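Local coordinates for protein BCAM1869 (Burkholderia cenocepacia, PDB 4O2H) that probably acts as a regulator of transcription in quorum sensing, as a homolog of RsaM with a novel fold, and associates with a second copy of itself, at residues A[10-15]-A[65-70]; A[26-31]-A[117-122]; A[33-38]-A[59-64]; A[72-77]-A[98-103]; A[87-92]-A[126-131]. All coordinates share one frame; numbering follows the deposited sequence.

Contact 1 (A[10-15]-A[65-70]); sequences HPVPGP and RTAGAG
Val12 and Pro13 lie against Ala67, Gly68 and Gly70 in a surface contact between two irregular loops, the proline-rich lead-in to strand 21-24 and the connection that leaves strand 55-65 for strand 74-83. None of the touching residues is buried, and the segments bury 259 Å² together. A single hydrogen bond joins them: Gly70 N donates to Pro11 O over 3.0 Å. The N-H points fairly straight at the oxygen (155°), but the nitrogen stands above the carbonyl plane and not on a lone pair. Val12 straddles the Gly68 carbonyl, with Gly68 O 3.7 Å from Val12 CG1 and 3.8 Å from Val12 CG2. Because CG1 lies anti to the backbone N (chi1 177°), that branch also meets the Ala67 methyl, at 3.8 Å between Val12 CG1 and Ala67 CB. The end-to-end directions of the touching parts differ by 122° and neither touching part is in a strand, so this is loop-on-loop packing beside the four-stranded antiparallel sheet and not an extension of it. Pro13 lays the CG-CD side of its ring on Gly70, Pro13 CD coming to 3.6 Å from Gly70 N. Next to it the Ala69 methyl sits 3.5 Å from His10 O (Ala69 CB to His10 O). The second subunit packs here too, its Asn140 on Val12 and its His139 on Ala67.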
# COMPACT_ATOMS: atom_id res chain seq x y z
N HIS A 10 11.18 -11.41 26.50
CA HIS A 10 9.87 -10.86 26.84
C HIS A 10 8.90 -11.18 25.67
O HIS A 10 9.37 -11.33 24.54
CB HIS A 10 9.96 -9.34 27.11
CG HIS A 10 10.32 -8.98 28.52
ND1 HIS A 10 10.09 -7.71 29.03
CD2 HIS A 10 10.88 -9.74 29.50
CE1 HIS A 10 10.50 -7.74 30.29
NE2 HIS A 10 10.98 -8.94 30.62
N PRO A 11 7.58 -11.36 25.91
CA PRO A 11 6.69 -11.72 24.78
C PRO A 11 6.71 -10.70 23.63
O PRO A 11 6.84 -9.50 23.89
CB PRO A 11 5.29 -11.78 25.42
CG PRO A 11 5.41 -11.15 26.78
CD PRO A 11 6.84 -11.28 27.19
N VAL A 12 6.61 -11.18 22.38
CA VAL A 12 6.45 -10.33 21.19
C VAL A 12 4.97 -9.89 21.27
O VAL A 12 4.10 -10.75 21.15
CB VAL A 12 6.81 -11.04 19.85
CG1 VAL A 12 6.55 -10.14 18.63
CG2 VAL A 12 8.25 -11.53 19.86
N PRO A 13 4.65 -8.63 21.64
CA PRO A 13 3.22 -8.28 21.76
C PRO A 13 2.56 -8.08 20.42
O PRO A 13 3.18 -7.60 19.47
CB PRO A 13 3.24 -6.97 22.55
CG PRO A 13 4.62 -6.40 22.37
CD PRO A 13 5.52 -7.45 21.82
N GLY A 14 1.31 -8.49 20.33
CA GLY A 14 0.51 -8.25 19.15
C GLY A 14 -0.33 -7.02 19.45
O GLY A 14 -0.23 -6.42 20.54
N PRO A 15 -1.18 -6.61 18.51
CA PRO A 15 -2.08 -5.48 18.80
C PRO A 15 -3.02 -5.76 19.98
O PRO A 15 -3.15 -6.90 20.44
CB PRO A 15 -2.93 -5.38 17.50
CG PRO A 15 -2.17 -6.11 16.45
CD PRO A 15 -1.47 -7.21 17.18
N ARG A 65 7.55 -0.95 11.34
CA ARG A 65 8.46 -1.17 12.46
C ARG A 65 8.34 -2.62 12.76
O ARG A 65 7.23 -3.09 13.10
CB ARG A 65 8.18 -0.31 13.70
CG ARG A 65 9.20 -0.66 14.78
CD ARG A 65 8.85 -0.20 16.17
NE ARG A 65 7.57 -0.72 16.66
CZ ARG A 65 7.03 -0.34 17.81
NH1 ARG A 65 7.65 0.55 18.58
NH2 ARG A 65 5.88 -0.84 18.20
N THR A 66 9.45 -3.34 12.56
CA THR A 66 9.49 -4.80 12.72
C THR A 66 9.25 -5.20 14.20
O THR A 66 9.56 -4.44 15.13
CB THR A 66 10.81 -5.39 12.18
OG1 THR A 66 11.90 -4.82 12.89
CG2 THR A 66 10.99 -5.16 10.68
N ALA A 67 8.64 -6.39 14.39
CA ALA A 67 8.34 -6.94 15.70
C ALA A 67 9.61 -7.46 16.38
O ALA A 67 10.56 -7.85 15.69
CB ALA A 67 7.29 -8.04 15.59
N GLY A 68 9.59 -7.47 17.70
CA GLY A 68 10.67 -7.92 18.58
C GLY A 68 10.12 -8.05 19.98
O GLY A 68 8.93 -7.77 20.21
N ALA A 69 10.96 -8.48 20.93
CA ALA A 69 10.56 -8.64 22.32
C ALA A 69 10.08 -7.32 22.92
O ALA A 69 10.82 -6.34 22.92
CB ALA A 69 11.73 -9.19 23.12
N GLY A 70 8.82 -7.28 23.35
CA GLY A 70 8.19 -6.09 23.93
C GLY A 70 7.97 -4.96 22.94
O GLY A 70 7.70 -3.83 23.36

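Contact 2 (A[26-31]-A[117-122]); sequences GALAAL and AALAAR
Arg122 reaches from helix 112-125 to Leu31 O in the turn following helix 25-29. Its CG is swung away from the backbone N (chi1 -179°) and the chain then bends at chi2 (51°), which lays the aliphatic part along Leu28, with Leu28 O 3.4 Å from Arg122 CG. Beyond the bend, Arg122 NE donates to Leu31 O over 2.8 Å, with Leu31 O tilted about 20° from the guanidinium plane; Arg122 NH2 adds a weak bond to the same oxygen at 3.0 Å. Ala29 O sits over one face of the guanidinium, where the angle to NE is too poor for a hydrogen bond. A water bridges the two groups, donating to Ala29 O at 2.7 Å and accepting a weak bond from Arg122 NH1. The short helix and the longer one pack on each other over the sheet strands, Leu28 touching Val100 and Ala102, Leu31 touching Val74, and Leu119 touching Val76 and Val96. Deeper in, Leu119 CD2 is shared by two leucines, 3.8 Å from Leu28 CD1 and equally far from Leu31 CD2. Leu28 and Leu119 cross at about a right angle. The other branch of Leu28, CD2, meets the methyl of Ala118.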
# COMPACT_ATOMS: atom_id res chain seq x y z
N GLY A 26 4.71 10.40 23.31
CA GLY A 26 6.16 10.32 23.42
C GLY A 26 6.76 9.13 22.70
O GLY A 26 7.73 9.29 21.96
N ALA A 27 6.20 7.94 22.94
CA ALA A 27 6.60 6.68 22.30
C ALA A 27 6.49 6.78 20.75
O ALA A 27 7.27 6.15 20.04
CB ALA A 27 5.73 5.55 22.80
N LEU A 28 5.51 7.56 20.28
CA LEU A 28 5.18 7.83 18.88
C LEU A 28 6.19 8.80 18.28
O LEU A 28 6.58 8.64 17.12
CB LEU A 28 3.74 8.37 18.80
CG LEU A 28 2.82 7.92 17.67
CD1 LEU A 28 3.04 6.47 17.25
CD2 LEU A 28 1.39 8.14 18.04
N ALA A 29 6.64 9.79 19.08
CA ALA A 29 7.68 10.74 18.67
C ALA A 29 9.06 10.04 18.54
O ALA A 29 9.93 10.59 17.88
CB ALA A 29 7.77 11.91 19.66
N ALA A 30 9.25 8.82 19.11
CA ALA A 30 10.50 8.06 18.97
C ALA A 30 10.31 6.81 18.10
O ALA A 30 11.23 6.00 17.98
CB ALA A 30 11.05 7.68 20.33
N LEU A 31 9.12 6.64 17.48
CA LEU A 31 8.81 5.50 16.62
C LEU A 31 9.83 5.34 15.47
O LEU A 31 10.11 6.27 14.73
CB LEU A 31 7.40 5.60 16.03
CG LEU A 31 6.88 4.30 15.38
CD1 LEU A 31 6.79 3.19 16.38
CD2 LEU A 31 5.56 4.52 14.72
N ALA A 117 -2.17 12.61 12.92
CA ALA A 117 -1.44 13.85 13.05
C ALA A 117 -0.10 13.62 13.71
O ALA A 117 0.91 14.14 13.22
CB ALA A 117 -2.25 14.84 13.86
N ALA A 118 -0.08 12.82 14.80
CA ALA A 118 1.16 12.48 15.49
C ALA A 118 2.05 11.63 14.60
O ALA A 118 3.26 11.83 14.60
CB ALA A 118 0.87 11.74 16.80
N LEU A 119 1.46 10.74 13.79
CA LEU A 119 2.27 9.92 12.87
C LEU A 119 2.82 10.74 11.73
O LEU A 119 4.01 10.57 11.43
CB LEU A 119 1.53 8.71 12.33
CG LEU A 119 1.38 7.53 13.32
CD1 LEU A 119 0.30 6.55 12.84
CD2 LEU A 119 2.69 6.76 13.47
N ALA A 120 2.00 11.67 11.12
CA ALA A 120 2.46 12.53 10.01
C ALA A 120 3.66 13.39 10.47
O ALA A 120 4.62 13.53 9.70
CB ALA A 120 1.32 13.42 9.45
N ALA A 121 3.63 13.86 11.74
CA ALA A 121 4.72 14.61 12.39
C ALA A 121 5.97 13.72 12.59
O ALA A 121 7.08 14.14 12.22
CB ALA A 121 4.26 15.18 13.75
N ARG A 122 5.80 12.48 13.08
CA ARG A 122 6.96 11.59 13.20
C ARG A 122 7.56 11.32 11.80
O ARG A 122 8.79 11.31 11.63
CB ARG A 122 6.61 10.27 13.90
CG ARG A 122 7.80 9.31 14.06
CD ARG A 122 9.01 10.00 14.69
NE ARG A 122 10.02 9.03 15.09
CZ ARG A 122 11.32 9.30 15.21
NH1 ARG A 122 11.77 10.53 15.02
NH2 ARG A 122 12.16 8.33 15.55
O HOH W 1 10.35 12.69 16.22

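Contact 3 (A[33-38]-A[59-64]); sequences LDHVAS and GYTEWH
Leu33 meets Trp63 and His64 where an antiparallel strand pair begins, one interrupted by a classic beta bulge and formed by strand 34-40, at the edge of the sheet within this chain, and strand 55-65. The local axes run at 147°, 4.5 Å apart at their closest. Leu33 sets its CB against Trp63 CE3 and its CD2 by the backbone of His64. Asp34 and His64 form a hydrogen-bonded pair, Asp34 N to His64 O and His64 N to Asp34 O, each 2.9 Å long. His35, in a non-hydrogen-bonded pair with Trp63, lays its CA over the indole face, 3.8 Å from the centroid of the five-membered ring. With chi1 at 168°, its imidazole turns an edge to that face in an offset edge-to-face pair, planes at 87°. At the bulge, Val36 N and Ala37 N both donate to Glu62 O, at 2.8 and 3.1 Å respectively. Val36 CG2 stands over the centre of the His64 ring, 3.4 Å from its centroid, a CH-pi contact; His64 ND1 is held by Tyr73 OH. Ala37 faces Glu62, whose carboxylate forms a salt bridge with Arg97. Across the subunit interface, Val36 and Ala37 meet Ala37 and Val36 of the second subunit. Ser38 ends the walk in a polar chain: Ser38 OG is hydrogen-bonded to Thr61 OG1 at 2.8 Å, which accepts from Trp63 NE1, and His35 NE2 is hydrogen-bonded to the same Ser38 OG at 2.7 Å.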
# COMPACT_ATOMS: atom_id res chain seq x y z
N LEU A 33 10.42 3.90 12.16
CA LEU A 33 9.80 3.33 10.96
C LEU A 33 10.79 3.24 9.81
O LEU A 33 11.64 4.11 9.65
CB LEU A 33 8.58 4.13 10.50
CG LEU A 33 7.39 4.10 11.38
CD1 LEU A 33 6.48 5.23 11.06
CD2 LEU A 33 6.67 2.76 11.31
N ASP A 34 10.67 2.16 9.02
CA ASP A 34 11.47 1.87 7.85
C ASP A 34 10.59 1.83 6.64
O ASP A 34 9.45 1.38 6.75
CB ASP A 34 12.19 0.52 8.01
CG ASP A 34 13.07 0.43 9.24
OD1 ASP A 34 13.83 1.39 9.50
OD2 ASP A 34 13.00 -0.62 9.94
N HIS A 35 11.09 2.31 5.51
CA HIS A 35 10.39 2.29 4.23
C HIS A 35 10.33 0.85 3.74
O HIS A 35 11.32 0.15 3.78
CB HIS A 35 11.09 3.19 3.18
CG HIS A 35 10.59 2.98 1.78
ND1 HIS A 35 11.11 1.98 0.97
CD2 HIS A 35 9.59 3.60 1.12
CE1 HIS A 35 10.43 2.05 -0.16
NE2 HIS A 35 9.52 3.02 -0.13
N VAL A 36 9.17 0.44 3.22
CA VAL A 36 8.93 -0.92 2.71
C VAL A 36 8.67 -0.82 1.21
O VAL A 36 9.31 -1.52 0.44
CB VAL A 36 7.76 -1.60 3.47
CG1 VAL A 36 7.49 -3.02 2.98
CG2 VAL A 36 7.99 -1.61 4.99
N ALA A 37 7.72 0.04 0.79
CA ALA A 37 7.38 0.14 -0.63
C ALA A 37 6.71 1.45 -0.94
O ALA A 37 6.06 2.04 -0.11
CB ALA A 37 6.48 -1.03 -1.06
N SER A 38 6.92 1.91 -2.15
CA SER A 38 6.38 3.13 -2.71
C SER A 38 6.11 2.87 -4.18
O SER A 38 6.80 2.06 -4.80
CB SER A 38 7.35 4.29 -2.52
OG SER A 38 7.58 4.62 -1.16
N GLY A 59 1.21 8.97 -5.47
CA GLY A 59 1.29 7.55 -5.23
C GLY A 59 1.08 7.17 -3.80
O GLY A 59 0.66 7.99 -2.97
N TYR A 60 1.43 5.93 -3.51
CA TYR A 60 1.35 5.27 -2.23
C TYR A 60 2.76 5.03 -1.68
O TYR A 60 3.75 5.05 -2.41
CB TYR A 60 0.56 3.94 -2.38
CG TYR A 60 1.40 2.80 -2.93
CD1 TYR A 60 2.18 2.00 -2.09
CD2 TYR A 60 1.44 2.53 -4.30
CE1 TYR A 60 3.00 0.99 -2.60
CE2 TYR A 60 2.22 1.49 -4.82
CZ TYR A 60 3.03 0.75 -3.96
OH TYR A 60 3.84 -0.25 -4.44
N THR A 61 2.81 4.81 -0.38
CA THR A 61 4.01 4.42 0.34
C THR A 61 3.55 3.63 1.57
O THR A 61 2.48 3.90 2.10
CB THR A 61 4.94 5.58 0.63
OG1 THR A 61 6.15 5.04 1.17
CG2 THR A 61 4.32 6.63 1.54
N GLU A 62 4.33 2.60 1.91
CA GLU A 62 4.17 1.65 3.00
C GLU A 62 5.46 1.59 3.83
O GLU A 62 6.53 1.43 3.27
CB GLU A 62 3.80 0.24 2.48
CG GLU A 62 2.36 0.16 1.98
CD GLU A 62 1.27 0.60 2.95
OE1 GLU A 62 1.48 0.60 4.19
OE2 GLU A 62 0.17 0.90 2.44
N TRP A 63 5.33 1.77 5.15
CA TRP A 63 6.41 1.82 6.13
C TRP A 63 6.06 0.88 7.28
O TRP A 63 4.89 0.54 7.48
CB TRP A 63 6.60 3.30 6.63
CG TRP A 63 7.18 4.24 5.60
CD1 TRP A 63 6.71 4.48 4.34
CD2 TRP A 63 8.43 4.96 5.70
NE1 TRP A 63 7.56 5.32 3.66
CE2 TRP A 63 8.62 5.64 4.48
CE3 TRP A 63 9.36 5.14 6.74
CZ2 TRP A 63 9.71 6.51 4.27
CZ3 TRP A 63 10.47 5.97 6.52
CH2 TRP A 63 10.64 6.63 5.29
N HIS A 64 7.07 0.39 7.99
CA HIS A 64 6.79 -0.52 9.10
C HIS A 64 7.89 -0.47 10.16
O HIS A 64 9.00 0.03 9.93
CB HIS A 64 6.51 -1.99 8.60
CG HIS A 64 7.69 -2.81 8.15
ND1 HIS A 64 7.52 -4.12 7.66
CD2 HIS A 64 9.02 -2.51 8.10
CE1 HIS A 64 8.73 -4.55 7.33
NE2 HIS A 64 9.67 -3.63 7.58

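Contact 4 (A[72-77]-A[98-103]); sequences AYVTVG and SNVMAI
Asn99 lays its side-chain amide along the start of strand 74-83, where the tight part of this contact lies. A chi1 of 67° turns the amide toward the backbone of 73-75. Asn99 ND2 donates to Tyr73 O over 2.9 Å, with that oxygen close to the amide plane. Asn99 OD1 accepts from Thr75 N at 2.8 Å, and the N-H is nearly straight at 164°. The main chain adds a longer bond, Asn99 N to Thr75 O, at 3.3 Å. Next to it Val76 and Ser98 make an antiparallel non-hydrogen-bonded pair. On the other flank the contact thins to a single apolar touch, Val74 CG1 to Val100 CG2 at 3.7 Å, beyond which Met101 to Ile103 make no contact with 72-77. The chain from Asn99 onward also pairs with strand 21-24, Asn99 and Met101 both bonding Val21. Nearly all the touching residues are buried, and Leu40 and Pro42 of the second subunit pack on Thr75 and Asn99. Ser98 OG accepts from Val100 N, an ST turn between strands 89-98 and 100-103. The asparagine amide thus supplements the single main-chain bond in the manner of a strand partner, supplying both a donor and an acceptor.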
# COMPACT_ATOMS: atom_id res chain seq x y z
N ALA A 72 5.79 -4.30 19.35
CA ALA A 72 4.79 -4.80 18.42
C ALA A 72 5.09 -4.34 16.97
O ALA A 72 5.76 -3.33 16.74
CB ALA A 72 3.39 -4.36 18.85
N TYR A 73 4.61 -5.13 16.00
CA TYR A 73 4.73 -4.82 14.59
C TYR A 73 3.83 -3.64 14.28
O TYR A 73 2.67 -3.66 14.66
CB TYR A 73 4.39 -6.04 13.72
CG TYR A 73 4.55 -5.78 12.23
CD1 TYR A 73 5.82 -5.64 11.66
CD2 TYR A 73 3.44 -5.70 11.39
CE1 TYR A 73 5.98 -5.43 10.30
CE2 TYR A 73 3.59 -5.43 10.03
CZ TYR A 73 4.86 -5.32 9.49
OH TYR A 73 5.01 -5.09 8.15
N VAL A 74 4.39 -2.58 13.71
CA VAL A 74 3.65 -1.36 13.38
C VAL A 74 3.69 -1.13 11.85
O VAL A 74 4.76 -1.24 11.27
CB VAL A 74 4.22 -0.14 14.17
CG1 VAL A 74 3.72 1.19 13.60
CG2 VAL A 74 3.86 -0.23 15.64
N THR A 75 2.52 -0.87 11.21
CA THR A 75 2.38 -0.52 9.77
C THR A 75 1.82 0.88 9.62
O THR A 75 0.90 1.26 10.35
CB THR A 75 1.42 -1.46 9.03
OG1 THR A 75 0.28 -1.65 9.86
CG2 THR A 75 2.04 -2.77 8.71
N VAL A 76 2.37 1.64 8.73
CA VAL A 76 1.99 3.02 8.46
C VAL A 76 2.11 3.22 6.96
O VAL A 76 3.19 3.01 6.38
CB VAL A 76 2.85 4.05 9.26
CG1 VAL A 76 2.37 5.50 9.02
CG2 VAL A 76 2.88 3.72 10.77
N GLY A 77 0.99 3.59 6.36
CA GLY A 77 0.92 3.85 4.93
C GLY A 77 0.12 5.08 4.64
O GLY A 77 -0.69 5.52 5.45
N SER A 98 -2.75 3.28 9.49
CA SER A 98 -1.86 2.49 10.34
C SER A 98 -2.63 1.53 11.21
O SER A 98 -3.86 1.52 11.18
CB SER A 98 -1.01 3.40 11.23
OG SER A 98 -1.82 3.99 12.23
N ASN A 99 -1.89 0.74 12.02
CA ASN A 99 -2.44 -0.18 13.02
C ASN A 99 -2.21 0.41 14.40
O ASN A 99 -2.16 -0.31 15.39
CB ASN A 99 -1.83 -1.59 12.88
CG ASN A 99 -0.36 -1.69 13.22
OD1 ASN A 99 0.41 -0.73 13.11
ND2 ASN A 99 0.06 -2.89 13.56
N VAL A 100 -2.02 1.74 14.45
CA VAL A 100 -1.75 2.47 15.69
C VAL A 100 -2.96 3.25 16.18
O VAL A 100 -3.64 3.91 15.40
CB VAL A 100 -0.53 3.43 15.57
CG1 VAL A 100 -0.32 4.29 16.83
CG2 VAL A 100 0.75 2.67 15.21
N MSE A 101 -3.14 3.25 17.50
CA MSE A 101 -4.06 4.13 18.22
C MSE A 101 -3.22 4.87 19.25
O MSE A 101 -2.61 4.24 20.13
CB MSE A 101 -5.24 3.37 18.86
CG MSE A 101 -6.12 4.25 19.70
SE MSE A 101 -6.90 5.73 18.71
CE MSE A 101 -8.28 4.81 17.78
N ALA A 102 -3.16 6.21 19.12
CA ALA A 102 -2.44 7.03 20.08
C ALA A 102 -3.29 7.24 21.32
O ALA A 102 -4.49 7.50 21.25
CB ALA A 102 -2.04 8.36 19.48
N ILE A 103 -2.65 7.09 22.48
CA ILE A 103 -3.30 7.22 23.77
C ILE A 103 -2.74 8.43 24.52
O ILE A 103 -1.65 8.88 24.20
CB ILE A 103 -3.16 5.90 24.59
CG1 ILE A 103 -1.67 5.46 24.74
CG2 ILE A 103 -4.03 4.79 23.95
CD1 ILE A 103 -1.35 4.57 25.89

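Contact 5 (A[87-92]-A[126-131]); sequences GTFVIA and LDWPAA
Trp128, Phe89 and Pro129 carry this contact, in which the first turn of helix 128-138 rests on the start of strand 89-98, one of the two outermost strands of the antiparallel sheet within this chain. Trp128 has the largest share. Its chi1 of 73° lets the six-membered part of the indole point at the strand. The far corner, Trp128 CH2, touches Phe89 CB at 3.6 Å, and the neighbouring Trp128 CZ2 meets Ile91 CG1 at the same distance of 3.6 Å. Between these two side chains the backbone of Val90 comes up to the indole edge, near its plane, with Val90 C 4.0 Å from Trp128 CZ2. The Ile91 and Trp128 side chains approach at a slant. Phe89 is directed at the helix and packs beside Pro129, the two side chains sliding past each other in opposite directions. Here Pro129 CB is 3.7 Å from Phe89 CD1, and it lies just as near to Phe89 CB, while Pro129 O stands over one face of the phenyl ring. Pro129 also covers its own neighbour, its CD resting 3.4 Å above the plane of the indole. Just before the helix, Asp127 has positive phi and closes the preceding helix 112-125 with a Schellman motif, so the chain turns sharply into Trp128. Trp78 meets the indole edge-to-face, and Leu123 of helix 112-125 packs on it as well. The side-chain packing is mainly apolar and no hydrogen bond joins the segments, so van der Waals fit carries the contact.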
# COMPACT_ATOMS: atom_id res chain seq x y z
N GLY A 87 8.53 21.40 -5.50
CA GLY A 87 9.25 20.13 -5.46
C GLY A 87 9.07 19.48 -4.10
O GLY A 87 9.81 18.56 -3.73
N THR A 88 8.05 19.92 -3.34
CA THR A 88 7.82 19.37 -2.01
C THR A 88 6.84 18.18 -2.04
O THR A 88 5.81 18.23 -2.72
CB THR A 88 7.39 20.48 -1.01
OG1 THR A 88 7.51 19.95 0.30
CG2 THR A 88 5.97 20.97 -1.19
N PHE A 89 7.18 17.13 -1.31
CA PHE A 89 6.35 15.96 -1.10
C PHE A 89 5.36 16.26 -0.02
O PHE A 89 5.73 16.87 0.98
CB PHE A 89 7.19 14.75 -0.72
CG PHE A 89 7.89 14.13 -1.90
CD1 PHE A 89 9.13 14.60 -2.31
CD2 PHE A 89 7.32 13.07 -2.59
CE1 PHE A 89 9.80 14.00 -3.37
CE2 PHE A 89 7.99 12.47 -3.65
CZ PHE A 89 9.24 12.92 -4.02
N VAL A 90 4.09 15.87 -0.24
CA VAL A 90 2.96 16.17 0.62
C VAL A 90 2.18 14.89 0.92
O VAL A 90 1.88 14.14 -0.01
CB VAL A 90 2.01 17.24 -0.05
CG1 VAL A 90 0.88 17.67 0.88
CG2 VAL A 90 2.77 18.46 -0.59
N ILE A 91 1.76 14.70 2.19
CA ILE A 91 0.84 13.66 2.61
C ILE A 91 -0.53 14.15 2.22
O ILE A 91 -0.98 15.16 2.76
CB ILE A 91 0.92 13.32 4.12
CG1 ILE A 91 2.35 12.92 4.52
CG2 ILE A 91 -0.11 12.18 4.44
CD1 ILE A 91 2.55 12.40 5.93
N ALA A 92 -1.16 13.48 1.25
CA ALA A 92 -2.46 13.84 0.72
C ALA A 92 -3.55 13.83 1.83
O ALA A 92 -3.81 12.79 2.45
CB ALA A 92 -2.83 12.90 -0.42
N LEU A 126 11.37 11.79 10.17
CA LEU A 126 12.12 10.66 9.58
C LEU A 126 12.51 10.96 8.13
O LEU A 126 13.10 10.10 7.48
CB LEU A 126 11.33 9.33 9.68
CG LEU A 126 11.19 8.77 11.12
CD1 LEU A 126 10.23 7.61 11.16
CD2 LEU A 126 12.56 8.34 11.72
N ASP A 127 12.20 12.18 7.63
CA ASP A 127 12.51 12.62 6.26
C ASP A 127 11.96 11.58 5.27
O ASP A 127 12.65 11.13 4.35
CB ASP A 127 14.04 12.87 6.06
CG ASP A 127 14.41 13.61 4.76
OD1 ASP A 127 13.55 14.37 4.23
OD2 ASP A 127 15.57 13.47 4.30
N TRP A 128 10.67 11.22 5.47
CA TRP A 128 10.01 10.26 4.61
C TRP A 128 10.15 10.62 3.11
O TRP A 128 10.32 9.68 2.34
CB TRP A 128 8.55 10.06 5.02
CG TRP A 128 7.61 11.17 4.68
CD1 TRP A 128 7.15 12.14 5.53
CD2 TRP A 128 6.96 11.39 3.43
NE1 TRP A 128 6.30 12.98 4.87
CE2 TRP A 128 6.14 12.54 3.58
CE3 TRP A 128 7.02 10.76 2.17
CZ2 TRP A 128 5.38 13.06 2.52
CZ3 TRP A 128 6.26 11.28 1.12
CH2 TRP A 128 5.45 12.41 1.31
N PRO A 129 10.13 11.89 2.63
CA PRO A 129 10.28 12.11 1.17
C PRO A 129 11.57 11.55 0.58
O PRO A 129 11.56 11.16 -0.59
CB PRO A 129 10.27 13.63 1.04
CG PRO A 129 9.50 14.09 2.22
CD PRO A 129 9.96 13.19 3.32
N ALA A 130 12.68 11.56 1.34
CA ALA A 130 13.97 11.06 0.81
C ALA A 130 13.87 9.56 0.43
O ALA A 130 14.26 9.19 -0.68
CB ALA A 130 15.10 11.29 1.82
N ALA A 131 13.27 8.72 1.30
CA ALA A 131 13.16 7.29 1.00
C ALA A 131 12.09 6.97 -0.08
O ALA A 131 12.27 6.03 -0.85
CB ALA A 131 12.90 6.49 2.26

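How the contacts relate
Contacts 3, 4 and 5 all reach the four-stranded antiparallel sheet, ordered 34-40, 55-65, 74-83, 89-98. Contacts 3 and 4 meet through neighbouring strands, Trp63 N lying 2.8 Å from Val76 O, with centres about 13 Å apart. Contact 5 brings helix 128-138 near contact 3, centres about 11 Å apart, whereas contacts 4 and 5 do not touch. Contacts 2 and 4 have centres about 10 Å apart and touch through Leu28, which packs on Val100 and Ala102, and Leu119, which packs on Ser98. Contact 1 is peripheral, about 28 Å from contact 5 between centres. Along the chain, contact 2 spans contacts 3 and 4 and alternates with contacts 1 and 5, tying early and late segments together. Contacts 1, 3 and 4 also touch the second subunit.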